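Local coordinates for protein prophenoloxidase b (Marsupenaeus japonicus, PDB 3WKY) that probably acts, once activated, as a type 3 copper phenoloxidase that hydroxylates monophenols and oxidises o-diphenols in crustacean hemolymph, at residues A[190-195]-A[477-482]. Residues are numbered along the deposited sequence; the frame is centred on the assembly and turned at random.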
ATOM      1  N   ARG A 190     -33.099  11.941  -2.946  1.00 17.90           N
ATOM      2  CA  ARG A 190     -32.555  11.834  -1.595  1.00 16.93           C
ATOM      3  C   ARG A 190     -32.883  13.069  -0.742  1.00 15.89           C
ATOM      4  O   ARG A 190     -33.095  12.962   0.467  1.00 15.96           O
ATOM      5  CB  ARG A 190     -31.024  11.634  -1.633  1.00 14.11           C
ATOM      6  CG  ARG A 190     -30.563  10.282  -2.202  1.00 15.53           C
ATOM      7  CD  ARG A 190     -29.098  10.017  -1.776  1.00 15.59           C
ATOM      8  NE  ARG A 190     -28.290  11.160  -2.200  1.00 13.48           N
ATOM      9  CZ  ARG A 190     -27.590  11.203  -3.334  1.00 16.96           C
ATOM     10  NH1 ARG A 190     -27.507  10.137  -4.126  1.00 17.48           N
ATOM     11  NH2 ARG A 190     -26.934  12.309  -3.659  1.00 18.88           N
ATOM     12  N   GLU A 191     -32.927  14.237  -1.373  1.00 15.65           N
ATOM     13  CA  GLU A 191     -33.145  15.484  -0.644  1.00 16.20           C
ATOM     14  C   GLU A 191     -34.620  15.901  -0.604  1.00 20.36           C
ATOM     15  O   GLU A 191     -34.962  16.912   0.002  1.00 20.14           O
ATOM     16  CB  GLU A 191     -32.263  16.591  -1.230  1.00 16.22           C
ATOM     17  CG  GLU A 191     -30.755  16.316  -0.989  1.00 18.97           C
ATOM     18  CD  GLU A 191     -29.823  17.271  -1.720  1.00 26.10           C
ATOM     19  OE1 GLU A 191     -30.306  18.227  -2.367  1.00 21.81           O
ATOM     20  OE2 GLU A 191     -28.585  17.069  -1.640  1.00 22.79           O
ATOM     21  N   ASP A 192     -35.485  15.096  -1.217  1.00 18.04           N
ATOM     22  CA  ASP A 192     -36.927  15.380  -1.232  1.00 17.57           C
ATOM     23  C   ASP A 192     -37.416  15.634   0.192  1.00 18.44           C
ATOM     24  O   ASP A 192     -37.233  14.800   1.080  1.00 18.32           O
ATOM     25  CB  ASP A 192     -37.692  14.207  -1.855  1.00 16.60           C
ATOM     26  CG  ASP A 192     -39.199  14.458  -1.935  1.00 23.59           C
ATOM     27  OD1 ASP A 192     -39.859  14.500  -0.877  1.00 24.71           O
ATOM     28  OD2 ASP A 192     -39.726  14.593  -3.055  1.00 24.01           O
ATOM     29  N   MET A 193     -38.002  16.805   0.432  1.00 18.30           N
ATOM     30  CA  MET A 193     -38.342  17.170   1.809  1.00 20.80           C
ATOM     31  C   MET A 193     -39.394  16.252   2.428  1.00 16.90           C
ATOM     32  O   MET A 193     -39.373  16.003   3.637  1.00 19.37           O
ATOM     33  CB  MET A 193     -38.744  18.650   1.911  1.00 18.27           C
ATOM     34  CG  MET A 193     -40.023  19.024   1.185  1.00 25.70           C
ATOM     35  SD  MET A 193     -40.326  20.802   1.391  1.00 29.21           S
ATOM     36  CE  MET A 193     -38.795  21.486   0.731  1.00 27.13           C
ATOM     37  N   ASN A 194     -40.297  15.724   1.606  1.00 19.77           N
ATOM     38  CA  ASN A 194     -41.303  14.801   2.112  1.00 21.08           C
ATOM     39  C   ASN A 194     -40.702  13.446   2.488  1.00 19.96           C
ATOM     40  O   ASN A 194     -41.126  12.808   3.455  1.00 18.30           O
ATOM     41  CB  ASN A 194     -42.417  14.611   1.085  1.00 23.26           C
ATOM     42  CG  ASN A 194     -43.206  15.887   0.838  1.00 31.67           C
ATOM     43  OD1 ASN A 194     -43.536  16.615   1.770  1.00 33.52           O
ATOM     44  ND2 ASN A 194     -43.498  16.166  -0.428  1.00 36.49           N
ATOM     45  N   LEU A 195     -39.710  13.004   1.726  1.00 18.71           N
ATOM     46  CA  LEU A 195     -39.051  11.738   2.041  1.00 17.59           C
ATOM     47  C   LEU A 195     -38.260  11.839   3.337  1.00 14.37           C
ATOM     48  O   LEU A 195     -38.296  10.931   4.179  1.00 16.45           O
ATOM     49  CB  LEU A 195     -38.133  11.315   0.897  1.00 17.55           C
ATOM     50  CG  LEU A 195     -37.511   9.927   1.069  1.00 16.77           C
ATOM     51  CD1 LEU A 195     -38.592   8.845   1.096  1.00 19.85           C
ATOM     52  CD2 LEU A 195     -36.526   9.658  -0.061  1.00 15.76           C
ATOM     53  N   SER A 477     -39.936  25.115  -4.692  1.00 31.11           N
ATOM     54  CA  SER A 477     -38.927  24.234  -5.263  1.00 33.00           C
ATOM     55  C   SER A 477     -39.602  23.134  -6.064  1.00 35.76           C
ATOM     56  O   SER A 477     -40.824  22.972  -6.009  1.00 33.02           O
ATOM     57  CB  SER A 477     -38.040  23.633  -4.169  1.00 29.45           C
ATOM     58  OG  SER A 477     -38.815  22.908  -3.226  1.00 35.26           O
ATOM     59  N   ASN A 478     -38.800  22.385  -6.810  1.00 31.57           N
ATOM     60  CA  ASN A 478     -39.326  21.354  -7.699  1.00 30.75           C
ATOM     61  C   ASN A 478     -39.310  19.975  -7.058  1.00 31.61           C
ATOM     62  O   ASN A 478     -38.400  19.646  -6.297  1.00 28.32           O
ATOM     63  CB  ASN A 478     -38.527  21.336  -9.001  1.00 36.66           C
ATOM     64  CG  ASN A 478     -38.718  22.602  -9.807  1.00 45.20           C
ATOM     65  OD1 ASN A 478     -39.848  23.010 -10.076  1.00 43.85           O
ATOM     66  ND2 ASN A 478     -37.615  23.241 -10.181  1.00 50.23           N
ATOM     67  N   PHE A 479     -40.320  19.173  -7.377  1.00 23.90           N
ATOM     68  CA  PHE A 479     -40.461  17.834  -6.818  1.00 25.59           C
ATOM     69  C   PHE A 479     -40.815  16.876  -7.939  1.00 28.24           C
ATOM     70  O   PHE A 479     -41.541  17.247  -8.870  1.00 24.35           O
ATOM     71  CB  PHE A 479     -41.623  17.796  -5.822  1.00 27.70           C
ATOM     72  CG  PHE A 479     -41.390  18.589  -4.582  1.00 32.83           C
ATOM     73  CD1 PHE A 479     -41.529  19.971  -4.585  1.00 30.38           C
ATOM     74  CD2 PHE A 479     -41.044  17.953  -3.397  1.00 36.96           C
ATOM     75  CE1 PHE A 479     -41.302  20.713  -3.428  1.00 34.61           C
ATOM     76  CE2 PHE A 479     -40.825  18.684  -2.238  1.00 48.19           C
ATOM     77  CZ  PHE A 479     -40.958  20.069  -2.253  1.00 38.58           C
ATOM     78  N   LEU A 480     -40.343  15.637  -7.843  1.00 20.42           N
ATOM     79  CA  LEU A 480     -40.848  14.609  -8.745  1.00 19.95           C
ATOM     80  C   LEU A 480     -42.323  14.427  -8.403  1.00 17.32           C
ATOM     81  O   LEU A 480     -42.710  14.568  -7.239  1.00 22.06           O
ATOM     82  CB  LEU A 480     -40.105  13.288  -8.539  1.00 20.89           C
ATOM     83  CG  LEU A 480     -40.403  12.268  -9.630  1.00 20.84           C
ATOM     84  CD1 LEU A 480     -39.720  12.731 -10.901  1.00 23.12           C
ATOM     85  CD2 LEU A 480     -39.989  10.849  -9.246  1.00 22.37           C
ATOM     86  N   GLU A 481     -43.142  14.119  -9.411  1.00 18.70           N
ATOM     87  CA  GLU A 481     -44.570  13.935  -9.203  1.00 20.59           C
ATOM     88  C   GLU A 481     -45.089  12.958 -10.244  1.00 19.02           C
ATOM     89  O   GLU A 481     -44.365  12.609 -11.176  1.00 22.70           O
ATOM     90  CB  GLU A 481     -45.309  15.277  -9.325  1.00 26.94           C
ATOM     91  CG  GLU A 481     -45.695  15.918  -7.993  1.00 27.40           C
ATOM     92  CD  GLU A 481     -46.806  15.164  -7.273  1.00 27.38           C
ATOM     93  OE1 GLU A 481     -47.267  14.109  -7.780  1.00 28.50           O
ATOM     94  OE2 GLU A 481     -47.227  15.631  -6.190  1.00 29.94           O
ATOM     95  N   HIS A 482     -46.338  12.520 -10.091  1.00 23.34           N
ATOM     96  CA  HIS A 482     -46.939  11.588 -11.037  1.00 20.09           C
ATOM     97  C   HIS A 482     -48.447  11.824 -11.044  1.00 21.72           C
ATOM     98  O   HIS A 482     -48.999  12.262 -10.042  1.00 21.28           O
ATOM     99  CB  HIS A 482     -46.668  10.148 -10.587  1.00 21.93           C
ATOM    100  CG  HIS A 482     -47.390   9.768  -9.333  1.00 24.02           C
ATOM    101  ND1 HIS A 482     -48.653   9.207  -9.339  1.00 23.46           N
ATOM    102  CD2 HIS A 482     -47.046   9.893  -8.028  1.00 24.00           C
ATOM    103  CE1 HIS A 482     -49.043   8.987  -8.098  1.00 23.40           C
ATOM    104  NE2 HIS A 482     -48.085   9.398  -7.280  1.00 26.18           N
TER
HETATM  105  O   HOH W   1     -38.692  15.060  -5.533  1.00 23.64           O
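Phe479 holds its CG anti to the carbonyl carbon (chi1 -68°), which carries the ring off strand 472-481 to the first turn of helix 193-205, while Met193, its CG between backbone N and carbonyl carbon (chi1 66°), extends to meet it. The meeting is at the ring's edge: Met193 CG lies in the ring plane, 3.5 Å from Phe479 CE2, and the chain then runs past the rim with SD 3.8 Å from Phe479 CZ. The sulfur stands 5.1 Å from the ring centroid, an edge-on Met-aromatic contact. On the other side of CE2 from the sulfur, Asp192 OD2 comes to 3.6 Å from Phe479 CD2, also near the ring plane, the carboxylate turned 77° from it.

Asp192 is the N-cap of the helix. Its OD1 takes a good bond from Leu195 N (3.0 Å) and a weak one from Asn194 N, whereas OD2 accepts from a water (2.7 Å) that accepts a hydrogen bond from Leu480 N. The carboxylate oxygens thus divide between helix start and strand, and Asn577 ND2, bonded to both OD2 and Leu480 O, bridges the same two elements and should help fix the carboxylate's rotation. An alanine in place of Phe479 would take away the ring edge against which Met193 and Asp192 OD2 rest, and would probably leave the thioether less firmly held and open a gap between helix start and strand.

The contact joins the copper-containing and Ig-like regions of this hemocyanin-type fold. Strand 472-481 pairs with strand 445-456, whose Phe455 also touches Met193, and helix 193-205 leads on to His199 and His203 at the dicopper site.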